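Local structure of epsin 1 (Danio rerio, 5LP0) at residues A[43-46]-A[47-51]; A[60-63]-A[64-68]; A[124-127]-A[128-132]. The protein probably binds membranes rich in phosphatidylinositol 4,5-bisphosphate and bends them, helping clathrin-coated invaginations to form during receptor-mediated endocytosis. One frame throughout, in Å; residues are numbered along the deposited sequence. Where two conformers were deposited one is given.

Contact 1 of 3, residues A[43-46]-A[47-51]; sequences EIMS and MVWKR
The carbonyl O of Ile44 takes the backbone N of Val48 at 2.9 Å, nearly in line with the C=O bond. The same oxygen is brushed by a methyl group, since Val48 CG2 lies 3.3 Å from it. CG1 stands anti to the backbone N (chi1 176°), which leaves CG2 beside that N and turned toward the preceding turn, where it also approaches Ile44 CG2 at 4.2 Å. One residue on, the N-H of Trp49 points almost straight at Met45 O (3.0 Å, 176°). The indole meets this acceptor obliquely, with Trp49 CD1 3.0 Å from Met45 O. Met45 and Trp49 run side by side in the same direction: Met45, bent at both chi2 and chi3, brings its CE to 3.9 Å from Trp49 NE1, the indole N-H that is hydrogen-bonded to Gln83 of helix 78-86. Where the helix faces outward, Lys50 N bonds Ser46 O at 3.0 Å, and the extended lysine chain passes its CE alongside Ser46 OG at 3.8 Å. Met47 turns to a different neighbour, packing on Val12 and Arg13 of helix 8-15. Steps of four residues thus display the i to i+4 pattern of an alpha-helix, here helix 38-51 of the all-helical ENTH domain, whose last residue, Arg51, probably belongs to the phosphatidylinositol 4,5-bisphosphate site.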
loop_
_atom_site.group_PDB
_atom_site.type_symbol
_atom_site.label_atom_id
_atom_site.label_comp_id
_atom_site.label_asym_id
_atom_site.label_seq_id
_atom_site.Cartn_x
_atom_site.Cartn_y
_atom_site.Cartn_z
ATOM N N GLU A 43 5.918 -11.596 -3.800
ATOM C CA GLU A 43 4.790 -11.390 -4.732
ATOM C C GLU A 43 3.985 -10.128 -4.378
ATOM O O GLU A 43 3.588 -9.332 -5.262
ATOM C CB GLU A 43 3.875 -12.624 -4.749
ATOM C CG GLU A 43 4.534 -13.895 -5.299
ATOM C CD GLU A 43 3.771 -15.180 -4.946
ATOM O OE1 GLU A 43 2.903 -15.156 -4.042
ATOM O OE2 GLU A 43 4.041 -16.229 -5.588
ATOM N N ILE A 44 3.778 -9.903 -3.084
ATOM C CA ILE A 44 2.917 -8.829 -2.597
ATOM C C ILE A 44 3.624 -7.519 -2.873
ATOM O O ILE A 44 3.069 -6.620 -3.491
ATOM C CB ILE A 44 2.644 -8.995 -1.090
ATOM C CG1 ILE A 44 1.638 -10.114 -0.888
ATOM C CG2 ILE A 44 2.124 -7.663 -0.449
ATOM C CD1 ILE A 44 1.583 -10.644 0.531
ATOM N N MET A 45 4.871 -7.421 -2.489
ATOM C CA MET A 45 5.579 -6.171 -2.573
ATOM C C MET A 45 5.781 -5.792 -4.028
ATOM O O MET A 45 5.620 -4.620 -4.392
ATOM C CB MET A 45 6.906 -6.253 -1.843
ATOM C CG MET A 45 6.720 -6.383 -0.340
ATOM S SD MET A 45 5.835 -5.049 0.519
ATOM C CE MET A 45 7.069 -3.740 0.474
ATOM N N SER A 46 6.069 -6.755 -4.889
ATOM C CA SER A 46 6.268 -6.430 -6.289
ATOM C C SER A 46 4.991 -5.806 -6.846
ATOM O O SER A 46 5.046 -4.769 -7.550
ATOM C CB SER A 46 6.632 -7.690 -7.076
ATOM O OG SER A 46 6.720 -7.370 -8.443
ATOM N N MET A 47 3.851 -6.431 -6.557
ATOM C CA MET A 47 2.584 -5.919 -7.059
ATOM C C MET A 47 2.250 -4.543 -6.479
ATOM O O MET A 47 1.723 -3.676 -7.172
ATOM C CB MET A 47 1.463 -6.925 -6.801
ATOM C CG MET A 47 0.194 -6.602 -7.587
ATOM S SD MET A 47 0.449 -6.761 -9.383
ATOM C CE MET A 47 -0.075 -5.161 -9.999
ATOM N N VAL A 48 2.569 -4.295 -5.222
ATOM C CA VAL A 48 2.283 -3.002 -4.630
ATOM C C VAL A 48 3.121 -1.922 -5.302
ATOM O O VAL A 48 2.589 -0.851 -5.652
ATOM C CB VAL A 48 2.485 -3.005 -3.086
ATOM C CG1 VAL A 48 2.259 -1.599 -2.530
ATOM C CG2 VAL A 48 1.513 -3.968 -2.388
ATOM N N TRP A 49 4.410 -2.147 -5.495
ATOM C CA TRP A 49 5.274 -1.180 -6.174
ATOM C C TRP A 49 4.815 -0.926 -7.604
ATOM O O TRP A 49 4.861 0.228 -8.074
ATOM C CB TRP A 49 6.753 -1.604 -6.148
ATOM C CG TRP A 49 7.381 -1.664 -4.770
ATOM C CD1 TRP A 49 7.948 -2.762 -4.182
ATOM C CD2 TRP A 49 7.526 -0.587 -3.825
ATOM N NE1 TRP A 49 8.414 -2.436 -2.940
ATOM C CE2 TRP A 49 8.166 -1.115 -2.687
ATOM C CE3 TRP A 49 7.178 0.768 -3.835
ATOM C CZ2 TRP A 49 8.457 -0.338 -1.554
ATOM C CZ3 TRP A 49 7.459 1.541 -2.720
ATOM C CH2 TRP A 49 8.105 0.986 -1.589
ATOM N N LYS A 50 4.314 -1.953 -8.284
ATOM C CA LYS A 50 3.770 -1.756 -9.620
ATOM C C LYS A 50 2.564 -0.827 -9.582
ATOM O O LYS A 50 2.471 0.109 -10.375
ATOM C CB LYS A 50 3.368 -3.085 -10.233
ATOM C CG LYS A 50 4.557 -3.926 -10.708
ATOM C CD LYS A 50 4.106 -5.261 -11.316
ATOM C CE LYS A 50 5.306 -6.156 -11.707
ATOM N NZ LYS A 50 4.841 -7.505 -12.118
ATOM N N ARG A 51 1.640 -1.044 -8.651
ATOM C CA ARG A 51 0.446 -0.217 -8.576
ATOM C C ARG A 51 0.824 1.218 -8.190
ATOM O O ARG A 51 0.223 2.168 -8.677
ATOM C CB ARG A 51 -0.557 -0.825 -7.585
ATOM C CG ARG A 51 -1.229 -2.119 -8.123
ATOM C CD ARG A 51 -2.365 -1.726 -9.075
ATOM N NE ARG A 51 -2.755 -2.670 -10.138
ATOM C CZ ARG A 51 -3.888 -3.373 -10.161
ATOM N NH1 ARG A 51 -4.717 -3.359 -9.132
ATOM N NH2 ARG A 51 -4.177 -4.147 -11.201
#

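Contact 2 of 3, residues A[60-63]-A[64-68]; sequences RHVY and KAMTL
The aromatic ring of Tyr63 is met obliquely by the backbone N of Lys64, which lies 3.8 Å from the ring atom CG, while Lys114 of helix 108-122 makes a cation-pi contact with the same ring. The other flat ring, that of His61, touches Asn18 and gives ND1 a hydrogen bond to Asp54; both His61 and Asn18 probably belong to the phosphatidylinositol 4,5-bisphosphate site. Both rings stand on helix 59-75 of the ENTH domain, where successive i to i+4 bonds carry the backbone. Lys64 N reaches Arg60 O at 2.9 Å, and Ala65 N reaches His61 O at 2.9 Å.

The two long basic chains of the first of these pairs, Arg60 and Lys64, cross obliquely, aliphatic part on aliphatic part, with Lys64 CD 3.6 Å from Arg60 CD. Arg60 can do this because its CG stands anti to the backbone N (chi1 -152°) and so trails along the helix toward Lys64. The lysine bends at chi3 (74°) and carries NZ away to the carbonyl oxygens of Ser17, Asp19 and Trp21, so that one ammonium group pins the loop after helix 8-15. With an alanine here in place of the lysine, the three loop carbonyls would probably lose their shared donor and the methylenes of Arg60 would lose the chain they lie against. On the buried side, Met66 CE approaches Val62 CG1 at 4.4 Å. Tyr63 O, finally, gathers two backbone donors: Thr67 N at 3.1 Å and, more weakly, Met66 N at 3.1 Å.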
loop_
_atom_site.group_PDB
_atom_site.type_symbol
_atom_site.label_atom_id
_atom_site.label_comp_id
_atom_site.label_asym_id
_atom_site.label_seq_id
_atom_site.Cartn_x
_atom_site.Cartn_y
_atom_site.Cartn_z
ATOM N N ARG A 60 -6.198 5.758 -9.003
ATOM C CA ARG A 60 -6.713 5.123 -7.795
ATOM C C ARG A 60 -5.879 3.869 -7.455
ATOM O O ARG A 60 -5.815 3.473 -6.302
ATOM C CB ARG A 60 -8.191 4.760 -7.909
ATOM C CG ARG A 60 -8.856 4.771 -6.542
ATOM C CD ARG A 60 -10.279 4.257 -6.592
ATOM N NE ARG A 60 -11.078 5.005 -7.557
ATOM C CZ ARG A 60 -11.790 6.088 -7.270
ATOM N NH1 ARG A 60 -11.815 6.573 -6.034
ATOM N NH2 ARG A 60 -12.482 6.691 -8.231
ATOM N N HIS A 61 -5.219 3.267 -8.442
ATOM C CA HIS A 61 -4.258 2.193 -8.173
ATOM C C HIS A 61 -3.222 2.725 -7.216
ATOM O O HIS A 61 -2.833 2.037 -6.276
ATOM C CB HIS A 61 -3.515 1.762 -9.445
ATOM C CG HIS A 61 -4.323 0.918 -10.380
ATOM N ND1 HIS A 61 -3.827 0.490 -11.594
ATOM C CD2 HIS A 61 -5.586 0.436 -10.293
ATOM C CE1 HIS A 61 -4.746 -0.236 -12.208
ATOM N NE2 HIS A 61 -5.810 -0.303 -11.433
ATOM N N VAL A 62 -2.765 3.949 -7.455
ATOM C CA VAL A 62 -1.659 4.512 -6.681
ATOM C C VAL A 62 -2.166 4.877 -5.289
ATOM O O VAL A 62 -1.552 4.552 -4.265
ATOM C CB VAL A 62 -1.099 5.801 -7.367
ATOM C CG1 VAL A 62 0.081 6.374 -6.567
ATOM C CG2 VAL A 62 -0.674 5.535 -8.806
ATOM N N TYR A 63 -3.316 5.537 -5.233
ATOM C CA TYR A 63 -3.904 5.935 -3.956
ATOM C C TYR A 63 -4.180 4.714 -3.063
ATOM O O TYR A 63 -3.746 4.665 -1.904
ATOM C CB TYR A 63 -5.188 6.708 -4.238
ATOM C CG TYR A 63 -5.834 7.311 -3.021
ATOM C CD1 TYR A 63 -5.332 8.466 -2.441
ATOM C CD2 TYR A 63 -6.960 6.725 -2.452
ATOM C CE1 TYR A 63 -5.935 9.029 -1.335
ATOM C CE2 TYR A 63 -7.560 7.276 -1.346
ATOM C CZ TYR A 63 -7.042 8.428 -0.791
ATOM O OH TYR A 63 -7.657 8.979 0.313
ATOM N N LYS A 64 -4.865 3.706 -3.613
ATOM C CA LYS A 64 -5.205 2.501 -2.847
ATOM C C LYS A 64 -3.970 1.648 -2.494
ATOM O O LYS A 64 -3.917 1.036 -1.420
ATOM C CB LYS A 64 -6.277 1.688 -3.577
ATOM C CG LYS A 64 -7.637 2.399 -3.568
ATOM C CD LYS A 64 -8.693 1.798 -4.502
ATOM C CE LYS A 64 -9.231 0.490 -3.944
ATOM N NZ LYS A 64 -10.241 -0.086 -4.881
ATOM N N ALA A 65 -2.973 1.632 -3.366
ATOM C CA ALA A 65 -1.716 0.951 -3.047
ATOM C C ALA A 65 -1.040 1.627 -1.873
ATOM O O ALA A 65 -0.409 0.938 -1.058
ATOM C CB ALA A 65 -0.787 0.897 -4.258
ATOM N N MET A 66 -1.219 2.940 -1.702
ATOM C CA MET A 66 -0.579 3.606 -0.558
ATOM C C MET A 66 -1.366 3.260 0.707
ATOM O O MET A 66 -0.771 3.040 1.768
ATOM C CB MET A 66 -0.502 5.125 -0.714
ATOM C CG MET A 66 0.623 5.585 -1.617
ATOM S SD MET A 66 0.893 7.365 -1.548
ATOM C CE MET A 66 -0.552 7.849 -2.486
ATOM N N THR A 67 -2.691 3.169 0.612
ATOM C CA THR A 67 -3.496 2.734 1.752
ATOM C C THR A 67 -3.094 1.323 2.160
ATOM O O THR A 67 -2.878 1.045 3.335
ATOM C CB THR A 67 -4.953 2.793 1.414
ATOM O OG1 THR A 67 -5.277 4.158 1.125
ATOM C CG2 THR A 67 -5.802 2.297 2.587
ATOM N N LEU A 68 -2.930 0.440 1.180
ATOM C CA LEU A 68 -2.505 -0.919 1.474
ATOM C C LEU A 68 -1.086 -0.928 2.052
ATOM O O LEU A 68 -0.828 -1.594 3.063
ATOM C CB LEU A 68 -2.604 -1.782 0.226
ATOM C CG LEU A 68 -2.048 -3.194 0.402
ATOM C CD1 LEU A 68 -2.852 -3.961 1.453
ATOM C CD2 LEU A 68 -2.069 -3.935 -0.915
#

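Contact 3 of 3, residues A[124-127]-A[128-132]; sequences DEER and LREER
Helix 125-139 begins with an N-cap, Asp124, whose backbone O accepts from Leu128 N at 3.0 Å while its side chain closes the exposed first turn. OD1 takes the N-H of Arg127 at 3.0 Å in a nearly straight bond (173°), and the donor comes from above the carboxylate plane. CG of the aspartate lies anti to its own N (chi1 -165°), which swings the carboxylate back over the start of the helix. A negative group here would also be expected to suit the helix dipole.

On the solvent side, Arg129 folds back at chi3 and lays a face of its guanidinium over the backbone, with NH2 3.5 Å from Glu126 CA. The carboxylate of Glu126 is turned well away from that plane, by 58°, and no salt bridge forms. Arg127 and Glu131 face helix 108-122, both touching Leu121. Their main polar partners lie outside this turn, Thr120 for Arg127 NH1 and Lys74 for Glu131 OE1. Between them, the charged ends stay beyond salt-bridge range and a water bridges the gap: it accepts from Arg127 NE at 2.7 Å, in the guanidinium plane, and donates to Glu131 OE2.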
loop_
_atom_site.group_PDB
_atom_site.type_symbol
_atom_site.label_atom_id
_atom_site.label_comp_id
_atom_site.label_asym_id
_atom_site.label_seq_id
_atom_site.Cartn_x
_atom_site.Cartn_y
_atom_site.Cartn_z
ATOM N N ASP A 124 10.275 7.925 10.513
ATOM C CA ASP A 124 10.277 8.028 11.974
ATOM C C ASP A 124 10.041 6.671 12.650
ATOM O O ASP A 124 8.905 6.208 12.752
ATOM C CB ASP A 124 9.200 9.017 12.420
ATOM C CG ASP A 124 9.378 9.451 13.844
ATOM O OD1 ASP A 124 9.644 8.580 14.690
ATOM O OD2 ASP A 124 9.254 10.661 14.116
ATOM N N GLU A 125 11.115 6.044 13.127
ATOM C CA GLU A 125 11.027 4.682 13.650
ATOM C C GLU A 125 10.240 4.592 14.959
ATOM O O GLU A 125 9.559 3.587 15.215
ATOM C CB GLU A 125 12.424 4.053 13.739
ATOM C CG GLU A 125 13.175 4.164 12.409
ATOM C CD GLU A 125 14.142 3.020 12.143
ATOM O OE1 GLU A 125 13.866 1.877 12.564
ATOM O OE2 GLU A 125 15.181 3.266 11.494
ATOM N N GLU A 126 10.275 5.651 15.767
ATOM C CA GLU A 126 9.421 5.709 16.958
ATOM C C GLU A 126 7.935 5.706 16.591
ATOM O O GLU A 126 7.120 4.947 17.164
ATOM C CB GLU A 126 9.743 6.951 17.782
ATOM C CG GLU A 126 8.867 7.102 19.017
ATOM C CD GLU A 126 9.075 8.421 19.739
ATOM O OE1 GLU A 126 9.049 9.482 19.073
ATOM O OE2 GLU A 126 9.259 8.392 20.975
ATOM N N ARG A 127 7.582 6.553 15.630
ATOM C CA ARG A 127 6.217 6.590 15.125
ATOM C C ARG A 127 5.821 5.215 14.619
ATOM O O ARG A 127 4.711 4.768 14.851
ATOM C CB ARG A 127 6.073 7.612 14.000
ATOM C CG ARG A 127 6.067 9.051 14.480
ATOM C CD ARG A 127 5.703 10.005 13.361
ATOM N NE ARG A 127 4.361 9.734 12.852
ATOM C CZ ARG A 127 3.886 10.169 11.689
ATOM N NH1 ARG A 127 4.637 10.938 10.909
ATOM N NH2 ARG A 127 2.646 9.861 11.312
ATOM N N LEU A 128 6.719 4.524 13.940
ATOM C CA LEU A 128 6.381 3.209 13.430
ATOM C C LEU A 128 6.042 2.250 14.586
ATOM O O LEU A 128 5.067 1.516 14.501
ATOM C CB LEU A 128 7.494 2.675 12.509
ATOM C CG LEU A 128 7.624 3.430 11.165
ATOM C CD1 LEU A 128 9.036 3.320 10.564
ATOM C CD2 LEU A 128 6.592 2.961 10.130
ATOM N N ARG A 129 6.825 2.268 15.669
ATOM C CA ARG A 129 6.522 1.398 16.823
ATOM C C ARG A 129 5.149 1.647 17.460
ATOM O O ARG A 129 4.389 0.696 17.754
ATOM C CB ARG A 129 7.591 1.518 17.902
ATOM C CG ARG A 129 8.885 0.814 17.577
ATOM C CD ARG A 129 9.754 0.731 18.817
ATOM N NE ARG A 129 9.933 2.048 19.430
ATOM C CZ ARG A 129 10.886 2.915 19.097
ATOM N NH1 ARG A 129 11.769 2.626 18.146
ATOM N NH2 ARG A 129 10.954 4.088 19.715
ATOM N N GLU A 130 4.831 2.923 17.676
ATOM C CA GLU A 130 3.548 3.352 18.242
ATOM C C GLU A 130 2.379 2.938 17.344
ATOM O O GLU A 130 1.313 2.434 17.808
ATOM C CB GLU A 130 3.566 4.883 18.410
ATOM C CG GLU A 130 4.579 5.367 19.449
ATOM C CD GLU A 130 5.150 6.763 19.188
ATOM O OE1 GLU A 130 4.741 7.453 18.222
ATOM O OE2 GLU A 130 6.021 7.169 19.985
ATOM N N GLU A 131 2.582 3.157 16.045
ATOM C CA GLU A 131 1.560 2.872 15.056
ATOM C C GLU A 131 1.359 1.373 15.008
ATOM O O GLU A 131 0.245 0.923 14.841
ATOM C CB GLU A 131 1.950 3.387 13.666
ATOM C CG GLU A 131 2.008 4.910 13.579
ATOM C CD GLU A 131 0.655 5.585 13.527
ATOM O OE1 GLU A 131 -0.369 4.885 13.341
ATOM O OE2 GLU A 131 0.633 6.834 13.669
ATOM N N ARG A 132 2.418 0.591 15.186
ATOM C CA ARG A 132 2.288 -0.866 15.119
ATOM C C ARG A 132 1.479 -1.422 16.285
ATOM O O ARG A 132 0.638 -2.255 16.093
ATOM C CB ARG A 132 3.657 -1.522 15.080
ATOM C CG ARG A 132 3.615 -3.025 14.943
ATOM C CD ARG A 132 5.001 -3.562 14.681
ATOM N NE ARG A 132 5.001 -4.993 14.432
ATOM C CZ ARG A 132 4.721 -5.544 13.257
ATOM N NH1 ARG A 132 4.378 -4.792 12.222
ATOM N NH2 ARG A 132 4.765 -6.849 13.139
HETATM O O HOH W 1 2.652 8.206 14.245
#

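Followed from the N terminus, the three contacts come strictly in series, none enclosing or crossing another, and each closes no more than a turn or two within a single helix. Contact 1 lies on helix 38-51 and contact 2 on helix 59-75, the next in the chain. These two touch directly: Arg51 packs against His61, both probably part of the phosphoinositide site, and against Ala65, while farther along the two helices Val48 packs on Leu68. Contact 3 opens helix 125-139 at the surface, its centre about 23 Å from that of contact 1 and across the centre of the chain, touching neither of the others.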